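PDB 3EC6: general stress protein 26 from Bacillus anthracis, which is of unknown function but binds flavin-adenine dinucleotide and belongs to the pyridoxamine 5'-phosphate oxidase-like family of FMN-binding split barrels. Local coordinates for residues I8-L20 with A31-Y43. Sequence-based numbering, arbitrary orientation.
Sequences ITTIIQGQRTGVL and AFMMFFHEDFVLY. With FAD (flavin-adenine dinucleotide), chain B.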
loop_
_atom_site.group_PDB
_atom_site.type_symbol
_atom_site.label_atom_id
_atom_site.label_comp_id
_atom_site.label_asym_id
_atom_site.label_seq_id
_atom_site.Cartn_x
_atom_site.Cartn_y
_atom_site.Cartn_z
ATOM N N ILE A 8 11.456 12.818 -9.573
ATOM C CA ILE A 8 10.884 11.463 -9.698
ATOM C C ILE A 8 11.938 10.392 -9.885
ATOM O O ILE A 8 11.915 9.366 -9.240
ATOM C CB ILE A 8 9.779 11.404 -10.836
ATOM C CG1 ILE A 8 8.589 12.266 -10.398
ATOM C CG2 ILE A 8 9.374 9.948 -11.092
ATOM C CD1 ILE A 8 7.631 12.592 -11.517
ATOM N N THR A 9 12.905 10.647 -10.767
ATOM C CA THR A 9 13.980 9.698 -11.004
ATOM C C THR A 9 14.827 9.402 -9.734
ATOM O O THR A 9 15.198 8.224 -9.515
ATOM C CB THR A 9 14.890 10.197 -12.141
ATOM O OG1 THR A 9 14.105 10.347 -13.336
ATOM C CG2 THR A 9 15.958 9.184 -12.404
ATOM N N THR A 10 15.029 10.459 -8.954
ATOM C CA THR A 10 15.714 10.446 -7.641
ATOM C C THR A 10 15.021 9.400 -6.751
ATOM O O THR A 10 15.677 8.505 -6.164
ATOM C CB THR A 10 15.698 11.855 -6.996
ATOM O OG1 THR A 10 16.449 12.795 -7.796
ATOM C CG2 THR A 10 16.257 11.835 -5.594
ATOM N N ILE A 11 13.680 9.476 -6.713
ATOM C CA ILE A 11 12.905 8.535 -5.907
ATOM C C ILE A 11 13.039 7.152 -6.462
ATOM O O ILE A 11 13.331 6.201 -5.731
ATOM C CB ILE A 11 11.408 8.962 -5.751
ATOM C CG1 ILE A 11 11.282 10.291 -4.983
ATOM C CG2 ILE A 11 10.607 7.873 -5.041
ATOM C CD1 ILE A 11 11.765 10.223 -3.539
ATOM N N ILE A 12 12.799 6.996 -7.765
ATOM C CA ILE A 12 12.922 5.717 -8.410
ATOM C C ILE A 12 14.395 5.158 -8.279
ATOM O O ILE A 12 14.553 3.964 -8.222
ATOM C CB ILE A 12 12.379 5.781 -9.881
ATOM C CG1 ILE A 12 10.860 6.038 -9.885
ATOM C CG2 ILE A 12 12.632 4.481 -10.679
ATOM C CD1 ILE A 12 10.426 6.585 -11.263
ATOM N N GLN A 13 15.410 6.022 -8.171
ATOM C CA GLN A 13 16.822 5.560 -8.112
ATOM C C GLN A 13 17.264 5.269 -6.676
ATOM O O GLN A 13 18.404 4.800 -6.457
ATOM C CB GLN A 13 17.784 6.562 -8.785
ATOM C CG GLN A 13 18.067 7.834 -7.946
ATOM C CD GLN A 13 18.893 8.927 -8.681
ATOM O OE1 GLN A 13 19.400 9.884 -8.048
ATOM N NE2 GLN A 13 19.021 8.787 -10.016
ATOM N N GLY A 14 16.377 5.559 -5.708
ATOM C CA GLY A 14 16.692 5.353 -4.283
ATOM C C GLY A 14 16.317 3.966 -3.773
ATOM O O GLY A 14 16.456 2.945 -4.500
ATOM N N GLN A 15 15.857 3.886 -2.527
ATOM C CA GLN A 15 15.509 2.541 -2.017
ATOM C C GLN A 15 14.432 1.837 -2.840
ATOM O O GLN A 15 13.553 2.443 -3.417
ATOM C CB GLN A 15 15.211 2.491 -0.501
ATOM C CG GLN A 15 15.616 1.120 0.167
ATOM C CD GLN A 15 14.449 0.085 0.279
ATOM O OE1 GLN A 15 14.638 -1.130 0.068
ATOM N NE2 GLN A 15 13.260 0.571 0.616
ATOM N N ARG A 16 14.522 0.515 -2.863
ATOM C CA ARG A 16 13.756 -0.281 -3.798
ATOM C C ARG A 16 12.365 -0.729 -3.288
ATOM O O ARG A 16 11.521 -1.060 -4.092
ATOM C CB ARG A 16 14.587 -1.512 -4.220
ATOM C CG ARG A 16 15.438 -1.291 -5.483
ATOM C CD ARG A 16 16.142 -2.555 -5.926
ATOM N NE ARG A 16 17.272 -2.172 -6.766
ATOM C CZ ARG A 16 18.537 -2.170 -6.346
ATOM N NH1 ARG A 16 18.830 -2.619 -5.120
ATOM N NH2 ARG A 16 19.527 -1.767 -7.171
ATOM N N THR A 17 12.130 -0.776 -1.978
ATOM C CA THR A 17 10.869 -1.379 -1.466
ATOM C C THR A 17 9.725 -0.391 -1.516
ATOM O O THR A 17 9.843 0.703 -0.991
ATOM C CB THR A 17 10.965 -1.994 -0.038
ATOM O OG1 THR A 17 12.024 -2.971 -0.013
ATOM C CG2 THR A 17 9.646 -2.645 0.316
ATOM N N GLY A 18 8.638 -0.776 -2.168
ATOM C CA GLY A 18 7.437 0.040 -2.254
ATOM C C GLY A 18 6.221 -0.840 -2.043
ATOM O O GLY A 18 6.342 -2.011 -1.627
ATOM N N VAL A 19 5.050 -0.317 -2.408
ATOM C CA VAL A 19 3.799 -1.059 -2.279
ATOM C C VAL A 19 3.153 -1.174 -3.641
ATOM O O VAL A 19 3.001 -0.152 -4.313
ATOM C CB VAL A 19 2.827 -0.307 -1.356
ATOM C CG1 VAL A 19 1.545 -1.067 -1.234
ATOM C CG2 VAL A 19 3.495 -0.113 0.066
ATOM N N LEU A 20 2.806 -2.398 -4.049
ATOM C CA LEU A 20 2.070 -2.618 -5.295
ATOM C C LEU A 20 0.641 -2.974 -4.936
ATOM O O LEU A 20 0.410 -3.992 -4.243
ATOM C CB LEU A 20 2.710 -3.811 -6.029
ATOM C CG LEU A 20 1.994 -4.273 -7.315
ATOM C CD1 LEU A 20 1.933 -3.139 -8.379
ATOM C CD2 LEU A 20 2.686 -5.526 -7.943
ATOM N N ALA A 31 0.721 -5.229 -1.527
ATOM C CA ALA A 31 1.847 -6.053 -1.075
ATOM C C ALA A 31 3.112 -5.207 -1.158
ATOM O O ALA A 31 3.279 -4.392 -2.082
ATOM C CB ALA A 31 1.992 -7.300 -1.959
ATOM N N PHE A 32 4.012 -5.403 -0.208
ATOM C CA PHE A 32 5.371 -4.860 -0.344
ATOM C C PHE A 32 6.079 -5.608 -1.464
ATOM O O PHE A 32 6.002 -6.834 -1.551
ATOM C CB PHE A 32 6.155 -4.989 0.991
ATOM C CG PHE A 32 5.517 -4.222 2.116
ATOM C CD1 PHE A 32 5.552 -2.836 2.104
ATOM C CD2 PHE A 32 4.849 -4.890 3.163
ATOM C CE1 PHE A 32 4.942 -2.103 3.115
ATOM C CE2 PHE A 32 4.252 -4.151 4.200
ATOM C CZ PHE A 32 4.317 -2.772 4.168
HETATM N N MSE A 33 6.822 -4.876 -2.285
HETATM C CA MSE A 33 7.562 -5.453 -3.426
HETATM C C MSE A 33 8.814 -4.583 -3.645
HETATM O O MSE A 33 8.793 -3.356 -3.360
HETATM C CB MSE A 33 6.747 -5.518 -4.743
HETATM C CG MSE A 33 5.396 -6.208 -4.575
HETATM SE SE MSE A 33 5.555 -8.095 -4.306
HETATM C CE MSE A 33 5.177 -8.743 -6.050
HETATM N N MSE A 34 9.909 -5.204 -4.093
HETATM C CA MSE A 34 11.080 -4.461 -4.564
HETATM C C MSE A 34 10.839 -3.969 -5.986
HETATM O O MSE A 34 10.411 -4.722 -6.852
HETATM C CB MSE A 34 12.299 -5.373 -4.558
HETATM C CG MSE A 34 12.526 -5.846 -3.192
HETATM SE SE MSE A 34 14.116 -6.923 -3.036
HETATM C CE MSE A 34 14.989 -6.349 -4.612
ATOM N N PHE A 35 11.165 -2.710 -6.242
ATOM C CA PHE A 35 10.948 -2.149 -7.574
ATOM C C PHE A 35 12.226 -1.865 -8.331
ATOM O O PHE A 35 13.128 -1.164 -7.811
ATOM C CB PHE A 35 10.116 -0.833 -7.472
ATOM C CG PHE A 35 8.684 -1.066 -7.153
ATOM C CD1 PHE A 35 7.729 -1.132 -8.169
ATOM C CD2 PHE A 35 8.293 -1.271 -5.803
ATOM C CE1 PHE A 35 6.348 -1.382 -7.844
ATOM C CE2 PHE A 35 6.924 -1.554 -5.512
ATOM C CZ PHE A 35 5.970 -1.597 -6.514
ATOM N N PHE A 36 12.266 -2.318 -9.587
ATOM C CA PHE A 36 13.329 -1.935 -10.540
ATOM C C PHE A 36 12.746 -1.055 -11.619
ATOM O O PHE A 36 11.560 -0.769 -11.613
ATOM C CB PHE A 36 13.902 -3.213 -11.189
ATOM C CG PHE A 36 14.270 -4.239 -10.188
ATOM C CD1 PHE A 36 15.485 -4.182 -9.549
ATOM C CD2 PHE A 36 13.348 -5.216 -9.811
ATOM C CE1 PHE A 36 15.818 -5.133 -8.548
ATOM C CE2 PHE A 36 13.675 -6.185 -8.823
ATOM C CZ PHE A 36 14.899 -6.135 -8.205
ATOM N N HIS A 37 13.572 -0.566 -12.547
ATOM C CA HIS A 37 12.978 0.336 -13.535
ATOM C C HIS A 37 13.855 0.446 -14.781
ATOM O O HIS A 37 15.079 0.120 -14.728
ATOM C CB HIS A 37 12.781 1.733 -12.923
ATOM C CG HIS A 37 14.033 2.512 -12.900
ATOM N ND1 HIS A 37 15.022 2.279 -11.974
ATOM C CD2 HIS A 37 14.498 3.478 -13.737
ATOM C CE1 HIS A 37 16.049 3.071 -12.235
ATOM N NE2 HIS A 37 15.750 3.823 -13.280
ATOM N N GLU A 38 13.206 0.829 -15.876
ATOM C CA GLU A 38 13.880 1.317 -17.070
ATOM C C GLU A 38 13.218 2.623 -17.409
ATOM O O GLU A 38 12.055 2.654 -17.796
ATOM C CB GLU A 38 13.724 0.327 -18.169
ATOM C CG GLU A 38 14.835 -0.690 -18.054
ATOM C CD GLU A 38 15.050 -1.412 -19.345
ATOM O OE1 GLU A 38 14.119 -1.402 -20.195
ATOM O OE2 GLU A 38 16.143 -1.999 -19.511
ATOM N N ASP A 39 13.977 3.697 -17.234
ATOM C CA ASP A 39 13.396 5.033 -17.272
ATOM C C ASP A 39 12.202 5.080 -16.298
ATOM O O ASP A 39 12.366 4.791 -15.107
ATOM C CB ASP A 39 13.028 5.407 -18.696
ATOM C CG ASP A 39 14.270 5.623 -19.562
ATOM O OD1 ASP A 39 15.230 6.284 -19.081
ATOM O OD2 ASP A 39 14.265 5.120 -20.697
ATOM N N PHE A 40 11.022 5.476 -16.770
ATOM C CA PHE A 40 9.901 5.604 -15.815
ATOM C C PHE A 40 9.032 4.365 -15.750
ATOM O O PHE A 40 8.064 4.320 -15.000
ATOM C CB PHE A 40 9.021 6.835 -16.149
ATOM C CG PHE A 40 9.756 8.145 -15.988
ATOM C CD1 PHE A 40 10.140 8.591 -14.727
ATOM C CD2 PHE A 40 10.107 8.895 -17.119
ATOM C CE1 PHE A 40 10.846 9.758 -14.573
ATOM C CE2 PHE A 40 10.817 10.102 -16.971
ATOM C CZ PHE A 40 11.176 10.525 -15.692
ATOM N N VAL A 41 9.426 3.327 -16.481
ATOM C CA VAL A 41 8.708 2.052 -16.449
ATOM C C VAL A 41 9.205 1.216 -15.292
ATOM O O VAL A 41 10.413 1.001 -15.148
ATOM C CB VAL A 41 8.880 1.273 -17.801
ATOM C CG1 VAL A 41 8.223 -0.098 -17.702
ATOM C CG2 VAL A 41 8.258 2.117 -18.967
ATOM N N LEU A 42 8.289 0.753 -14.437
ATOM C CA LEU A 42 8.718 0.040 -13.216
ATOM C C LEU A 42 8.556 -1.457 -13.474
ATOM O O LEU A 42 7.748 -1.896 -14.279
ATOM C CB LEU A 42 7.867 0.423 -11.968
ATOM C CG LEU A 42 7.965 1.913 -11.644
ATOM C CD1 LEU A 42 7.064 2.200 -10.448
ATOM C CD2 LEU A 42 9.382 2.331 -11.316
ATOM N N TYR A 43 9.376 -2.247 -12.780
ATOM C CA TYR A 43 9.291 -3.721 -12.911
ATOM C C TYR A 43 9.419 -4.342 -11.522
ATOM O O TYR A 43 10.182 -3.842 -10.692
ATOM C CB TYR A 43 10.457 -4.280 -13.741
ATOM C CG TYR A 43 10.454 -3.870 -15.222
ATOM C CD1 TYR A 43 9.778 -4.665 -16.172
ATOM C CD2 TYR A 43 11.067 -2.685 -15.643
ATOM C CE1 TYR A 43 9.742 -4.301 -17.557
ATOM C CE2 TYR A 43 11.010 -2.299 -16.987
ATOM C CZ TYR A 43 10.360 -3.102 -17.928
ATOM O OH TYR A 43 10.292 -2.748 -19.267
HETATM P PA FAD B . 0.573 -14.875 -2.762
HETATM O O1A FAD B . 0.203 -15.340 -4.162
HETATM O O2A FAD B . 1.693 -15.680 -2.127
HETATM O O5B FAD B . -0.672 -15.051 -1.710
HETATM C C5B FAD B . -0.507 -14.471 -0.438
HETATM C C4B FAD B . -1.667 -13.502 -0.336
HETATM O O4B FAD B . -2.879 -14.269 -0.173
HETATM C C3B FAD B . -1.481 -12.590 0.872
HETATM O O3B FAD B . -1.010 -11.303 0.473
HETATM C C2B FAD B . -2.853 -12.644 1.544
HETATM O O2B FAD B . -3.666 -11.571 1.100
HETATM C C1B FAD B . -3.475 -13.961 1.075
HETATM N N9A FAD B . -3.195 -15.062 2.031
HETATM C C8A FAD B . -2.115 -15.144 2.881
HETATM N N7A FAD B . -2.212 -16.288 3.604
HETATM C C5A FAD B . -3.323 -16.946 3.223
HETATM C C6A FAD B . -3.862 -18.155 3.661
HETATM N N6A FAD B . -3.407 -18.690 4.805
HETATM N N1A FAD B . -5.048 -18.585 3.091
HETATM C C2A FAD B . -5.677 -17.828 2.104
HETATM N N3A FAD B . -5.126 -16.624 1.676
HETATM C C4A FAD B . -3.959 -16.193 2.233
HETATM N N1 FAD B . 7.581 -10.904 -3.158
HETATM C C2 FAD B . 7.968 -11.002 -4.478
HETATM O O2 FAD B . 7.492 -11.957 -5.099
HETATM N N3 FAD B . 8.785 -10.061 -5.061
HETATM C C4 FAD B . 9.283 -9.011 -4.321
HETATM O O4 FAD B . 10.036 -8.154 -4.867
HETATM C C4X FAD B . 8.959 -8.925 -2.951
HETATM N N5 FAD B . 9.473 -7.877 -2.203
HETATM C C5X FAD B . 9.147 -7.811 -0.855
HETATM C C6 FAD B . 9.705 -6.750 -0.117
HETATM C C7 FAD B . 9.346 -6.666 1.232
HETATM C C7M FAD B . 9.943 -5.539 2.041
HETATM C C8 FAD B . 8.469 -7.603 1.821
HETATM C C8M FAD B . 8.044 -7.518 3.280
HETATM C C9 FAD B . 7.885 -8.621 1.057
HETATM C C9A FAD B . 8.242 -8.736 -0.301
HETATM N N10 FAD B . 7.695 -9.756 -1.070
HETATM C C10 FAD B . 8.081 -9.861 -2.406
HETATM C "C1'" FAD B . 6.641 -10.696 -0.587
HETATM C "C2'" FAD B . 5.212 -10.271 -0.959
HETATM O "O2'" FAD B . 4.899 -8.988 -0.409
HETATM C "C3'" FAD B . 4.249 -11.282 -0.332
HETATM O "O3'" FAD B . 4.626 -12.575 -0.839
HETATM C "C4'" FAD B . 2.800 -10.974 -0.682
HETATM O "O4'" FAD B . 1.864 -11.759 0.126
HETATM C "C5'" FAD B . 2.538 -11.260 -2.171
HETATM O "O5'" FAD B . 1.166 -11.024 -2.450
HETATM P P FAD B . 0.486 -12.103 -3.436
HETATM O O1P FAD B . -1.030 -11.945 -3.455
HETATM O O2P FAD B . 1.176 -12.183 -4.768
HETATM O O3P FAD B . 0.925 -13.362 -2.550
#
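T17-L20 and A31-M34 pair as antiparallel strands, with G18/M33 and L20/A31 as hydrogen-bonded pairs; the straightest bond runs from G18 N to M33 O (2.8 Å, 175° at the hydrogen). One residue beyond, F35 N gives a further bond to R16 O (2.7 Å). F35 turns its ring edge to this strand: CE2 lies 3.6 Å from G18 C, pressed against bare glycine backbone, while CZ reaches L20 CB, which also meets M33 CG. This face of the sheet continues inward onto V64 and I118. On the face bearing T17, V19, F32 and M34, V19 CG2 lies 3.9 Å from F32 CE1, the valine running alongside the ring; R68 of the second subunit makes a cation-pi contact with that ring. In one of two modelled conformers, R16 CG passes near F35 O and CD meets F36 CE1.

Farther out, the C-terminal part of helix 4-13 packs on the hairpin 36-43. With I12 CG1 beside the backbone N (chi1 -66°), CG2 is left anti to it and drops onto one face of the H37 imidazole, 3.6 Å from its centroid, a CH-pi contact displaced toward the rim; I12 CD1 comes in at the edge of the F40 ring. I8 CG2 adds to the packing on F40, and the type II' turn E38-V41 carries that ring under the helix.

FAD lies along strand 31-34: F32 O accepts a bond from the ribityl O2', M34 N donates to flavin O4 (3.1 Å), and the selenium of M33, a selenomethionine, touches the isoalloxazine at C10 and N1. T17 CG2 meets methyl C7M at 3.4 Å. E79 of the second subunit is also hydrogen-bonded to FAD, so the flavin is held against a barrel strand at the subunit interface, as in the dimeric FMN-binding split barrels.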